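PDB 6OBV: fluvirucin B1 DH domain from module 1 from Actinomadura vulgaris, which probably catalyses the dehydration of a beta-hydroxyacyl intermediate in the first extension module of the fluvirucin B1 polyketide synthase. Local coordinates for residues Val246-Ala259 / Pro288-Leu300. Sequence-based numbering, arbitrary orientation.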
# COMPACT_ATOMS: atom_id res chain seq x y z
N VAL A 246 31.28 -15.41 -14.78
CA VAL A 246 29.85 -15.32 -14.53
C VAL A 246 29.37 -13.93 -14.95
O VAL A 246 30.02 -12.92 -14.67
CB VAL A 246 29.54 -15.59 -13.04
CG1 VAL A 246 28.06 -15.37 -12.74
CG2 VAL A 246 30.00 -17.00 -12.66
N ALA A 247 28.22 -13.88 -15.63
CA ALA A 247 27.59 -12.62 -15.96
C ALA A 247 26.11 -12.75 -15.67
O ALA A 247 25.53 -13.82 -15.89
CB ALA A 247 27.80 -12.21 -17.43
N LEU A 248 25.51 -11.68 -15.14
CA LEU A 248 24.08 -11.68 -14.82
C LEU A 248 23.36 -10.61 -15.63
O LEU A 248 23.96 -9.59 -15.98
CB LEU A 248 23.84 -11.42 -13.33
CG LEU A 248 24.51 -12.37 -12.34
CD1 LEU A 248 24.27 -11.89 -10.91
CD2 LEU A 248 23.99 -13.78 -12.54
N PRO A 249 22.08 -10.82 -15.94
CA PRO A 249 21.30 -9.77 -16.61
C PRO A 249 21.41 -8.44 -15.88
O PRO A 249 21.48 -8.37 -14.66
CB PRO A 249 19.86 -10.30 -16.54
CG PRO A 249 20.01 -11.79 -16.44
CD PRO A 249 21.30 -12.04 -15.69
N PHE A 250 21.44 -7.36 -16.66
CA PHE A 250 21.62 -6.05 -16.07
C PHE A 250 20.61 -5.04 -16.61
O PHE A 250 19.97 -4.33 -15.83
CB PHE A 250 23.06 -5.57 -16.30
CG PHE A 250 23.28 -4.13 -15.97
CD1 PHE A 250 23.24 -3.69 -14.65
CD2 PHE A 250 23.54 -3.20 -16.97
CE1 PHE A 250 23.45 -2.34 -14.35
CE2 PHE A 250 23.74 -1.86 -16.68
CZ PHE A 250 23.70 -1.43 -15.36
N ALA A 251 20.43 -4.97 -17.93
CA ALA A 251 19.52 -3.99 -18.54
C ALA A 251 18.63 -4.66 -19.56
O ALA A 251 19.10 -5.44 -20.40
CB ALA A 251 20.29 -2.84 -19.19
N TRP A 252 17.33 -4.35 -19.50
CA TRP A 252 16.33 -4.90 -20.41
C TRP A 252 15.70 -3.76 -21.20
O TRP A 252 15.46 -2.69 -20.65
CB TRP A 252 15.25 -5.64 -19.63
CG TRP A 252 15.77 -6.70 -18.68
CD1 TRP A 252 16.41 -6.49 -17.49
CD2 TRP A 252 15.67 -8.11 -18.84
NE1 TRP A 252 16.73 -7.70 -16.91
CE2 TRP A 252 16.28 -8.71 -17.72
CE3 TRP A 252 15.11 -8.94 -19.83
CZ2 TRP A 252 16.35 -10.09 -17.56
CZ3 TRP A 252 15.19 -10.31 -19.67
CH2 TRP A 252 15.81 -10.87 -18.54
N ASN A 253 15.44 -4.00 -22.49
CA ASN A 253 14.65 -3.06 -23.29
C ASN A 253 13.63 -3.81 -24.12
O ASN A 253 13.93 -4.86 -24.69
CB ASN A 253 15.52 -2.20 -24.20
CG ASN A 253 16.54 -1.40 -23.41
OD1 ASN A 253 17.48 -1.99 -22.85
ND2 ASN A 253 16.36 -0.08 -23.33
N GLY A 254 12.43 -3.24 -24.20
CA GLY A 254 11.38 -3.73 -25.07
C GLY A 254 10.96 -5.13 -24.68
O GLY A 254 11.06 -6.04 -25.49
N VAL A 255 10.52 -5.31 -23.44
CA VAL A 255 10.05 -6.60 -22.94
C VAL A 255 8.54 -6.61 -23.05
O VAL A 255 7.85 -5.84 -22.37
CB VAL A 255 10.52 -6.87 -21.51
CG1 VAL A 255 10.01 -8.24 -21.04
CG2 VAL A 255 12.03 -6.84 -21.45
N GLU A 256 8.02 -7.45 -23.93
CA GLU A 256 6.59 -7.66 -24.06
C GLU A 256 6.26 -9.10 -23.71
O GLU A 256 6.82 -10.04 -24.29
CB GLU A 256 6.10 -7.38 -25.48
CG GLU A 256 5.62 -5.98 -25.70
CD GLU A 256 5.30 -5.71 -27.14
OE1 GLU A 256 6.25 -5.48 -27.92
OE2 GLU A 256 4.10 -5.74 -27.49
N LEU A 257 5.32 -9.27 -22.79
CA LEU A 257 4.73 -10.57 -22.53
C LEU A 257 3.45 -10.68 -23.36
O LEU A 257 2.49 -9.93 -23.16
CB LEU A 257 4.48 -10.73 -21.05
CG LEU A 257 4.03 -12.12 -20.68
CD1 LEU A 257 5.21 -13.06 -20.83
CD2 LEU A 257 3.57 -12.04 -19.26
N LEU A 258 3.45 -11.61 -24.32
CA LEU A 258 2.33 -11.77 -25.24
C LEU A 258 1.38 -12.90 -24.86
O LEU A 258 0.24 -12.91 -25.34
CB LEU A 258 2.85 -12.00 -26.67
CG LEU A 258 3.90 -11.00 -27.16
CD1 LEU A 258 4.31 -11.31 -28.58
CD2 LEU A 258 3.33 -9.58 -27.07
N ALA A 259 1.81 -13.85 -24.04
CA ALA A 259 0.97 -14.97 -23.61
C ALA A 259 1.44 -15.42 -22.24
O ALA A 259 2.64 -15.64 -22.05
CB ALA A 259 1.02 -16.13 -24.61
N PRO A 288 3.29 -16.82 -30.20
CA PRO A 288 4.11 -15.89 -29.41
C PRO A 288 3.90 -16.05 -27.92
O PRO A 288 2.80 -16.33 -27.45
CB PRO A 288 3.65 -14.51 -29.90
CG PRO A 288 2.93 -14.76 -31.21
CD PRO A 288 2.34 -16.13 -31.09
N VAL A 289 4.98 -15.87 -27.16
CA VAL A 289 4.92 -15.87 -25.70
C VAL A 289 5.52 -14.58 -25.13
O VAL A 289 4.89 -13.90 -24.33
CB VAL A 289 5.63 -17.11 -25.10
CG1 VAL A 289 5.75 -16.96 -23.59
CG2 VAL A 289 4.86 -18.37 -25.43
N ALA A 290 6.73 -14.24 -25.54
CA ALA A 290 7.36 -13.02 -25.07
C ALA A 290 8.39 -12.60 -26.10
O ALA A 290 8.90 -13.42 -26.88
CB ALA A 290 8.02 -13.19 -23.70
N GLY A 291 8.68 -11.31 -26.10
CA GLY A 291 9.77 -10.77 -26.90
C GLY A 291 10.61 -9.88 -26.02
O GLY A 291 10.08 -9.11 -25.22
N ILE A 292 11.92 -10.01 -26.15
CA ILE A 292 12.86 -9.11 -25.48
C ILE A 292 13.70 -8.47 -26.57
O ILE A 292 14.46 -9.16 -27.27
CB ILE A 292 13.73 -9.84 -24.46
CG1 ILE A 292 12.89 -10.34 -23.29
CG2 ILE A 292 14.82 -8.91 -23.97
CD1 ILE A 292 13.17 -11.78 -22.91
N THR A 293 13.56 -7.16 -26.74
CA THR A 293 14.32 -6.49 -27.79
C THR A 293 15.81 -6.47 -27.47
O THR A 293 16.64 -6.75 -28.34
CB THR A 293 13.80 -5.08 -28.02
OG1 THR A 293 12.42 -5.15 -28.38
CG2 THR A 293 14.59 -4.40 -29.13
N SER A 294 16.17 -6.17 -26.23
CA SER A 294 17.59 -6.11 -25.89
C SER A 294 17.80 -6.53 -24.45
O SER A 294 17.11 -6.04 -23.55
CB SER A 294 18.13 -4.71 -26.11
OG SER A 294 19.48 -4.66 -25.71
N LEU A 295 18.78 -7.40 -24.24
CA LEU A 295 19.22 -7.76 -22.89
C LEU A 295 20.73 -7.58 -22.83
O LEU A 295 21.46 -8.15 -23.65
CB LEU A 295 18.83 -9.20 -22.53
CG LEU A 295 19.51 -9.75 -21.27
CD1 LEU A 295 19.12 -8.94 -20.03
CD2 LEU A 295 19.23 -11.23 -21.10
N ILE A 296 21.20 -6.76 -21.89
CA ILE A 296 22.62 -6.62 -21.60
C ILE A 296 22.91 -7.35 -20.29
O ILE A 296 22.19 -7.16 -19.30
CB ILE A 296 23.04 -5.15 -21.50
CG1 ILE A 296 22.94 -4.47 -22.86
CG2 ILE A 296 24.47 -5.04 -20.92
CD1 ILE A 296 22.71 -2.97 -22.77
N SER A 297 23.92 -8.21 -20.31
CA SER A 297 24.46 -8.88 -19.14
C SER A 297 25.75 -8.19 -18.70
O SER A 297 26.41 -7.53 -19.51
CB SER A 297 24.73 -10.35 -19.43
OG SER A 297 23.53 -11.10 -19.36
N ARG A 298 26.10 -8.32 -17.42
CA ARG A 298 27.32 -7.70 -16.93
C ARG A 298 28.13 -8.72 -16.14
O ARG A 298 27.58 -9.50 -15.36
CB ARG A 298 27.01 -6.48 -16.04
CG ARG A 298 26.04 -6.76 -14.90
CD ARG A 298 26.27 -5.82 -13.72
NE ARG A 298 27.20 -6.35 -12.73
CZ ARG A 298 28.26 -5.69 -12.26
NH1 ARG A 298 28.53 -4.46 -12.68
NH2 ARG A 298 29.05 -6.26 -11.36
N PRO A 299 29.45 -8.74 -16.33
CA PRO A 299 30.29 -9.70 -15.60
C PRO A 299 30.23 -9.44 -14.09
O PRO A 299 30.24 -8.29 -13.63
CB PRO A 299 31.69 -9.45 -16.16
CG PRO A 299 31.48 -8.67 -17.43
CD PRO A 299 30.23 -7.88 -17.23
N LEU A 300 30.17 -10.52 -13.32
CA LEU A 300 30.19 -10.40 -11.87
C LEU A 300 31.63 -10.30 -11.39
O LEU A 300 32.44 -11.16 -11.72
CB LEU A 300 29.53 -11.59 -11.23
CG LEU A 300 28.12 -11.34 -10.73
CD1 LEU A 300 27.62 -12.60 -10.05
CD2 LEU A 300 28.05 -10.10 -9.79
O HOH W 1 19.24 -3.88 -22.80
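Leu295 lays CD1 over one face of the Trp252 indole, 3.7 Å from the centroid of its six-membered ring and 12° off the ring normal. This is a CH-pi contact. Leu295 CG stands opposite the backbone N (chi1 167°), and its side chain runs alongside the indole. Ile292 reaches the same ring at its edge, with CD1 4.1 Å from Trp252 CZ3. On the same side of the sheet, Val255 and Ile292 lie side by side, CG2 to CG1. At the Val246 end, Leu248, which points to the other face, meets Leu300, CD1 to CD1 at 3.5 Å.

The backbones pair antiparallel. Phe250 N and Ala251 N both donate to Ile296 O. This is a classic beta bulge, and it shifts the register by one residue. The Phe250 N to Ile296 O bond is 2.8 Å and lies in the carbonyl plane. Both strands turn a corner, one at Gly254 and the other at Thr293. There Thr293 N donates to Gly254 O at 3.0 Å, from above the carbonyl plane. Beyond the corner, Glu256 and Gly291 form a hydrogen-bonded pair. Leu258 N and Ala259 N then share Val289 O.

At the polar edge, water 1 joins Asn253 OD1 (2.6 Å) to Ser294 OG (3.0 Å). Glu256 OE1 is held by Ser156 N.

The paired strands lie centrally in the dehydratase domain, consistent with the double-hotdog fold of polyketide synthase dehydratases. Strand 97-103 pairs with 247-257 on its other edge, and 277-282 pairs with 288-299. Helix 79-92 packs on the apolar face through Val83, which touches Trp252 and Val255.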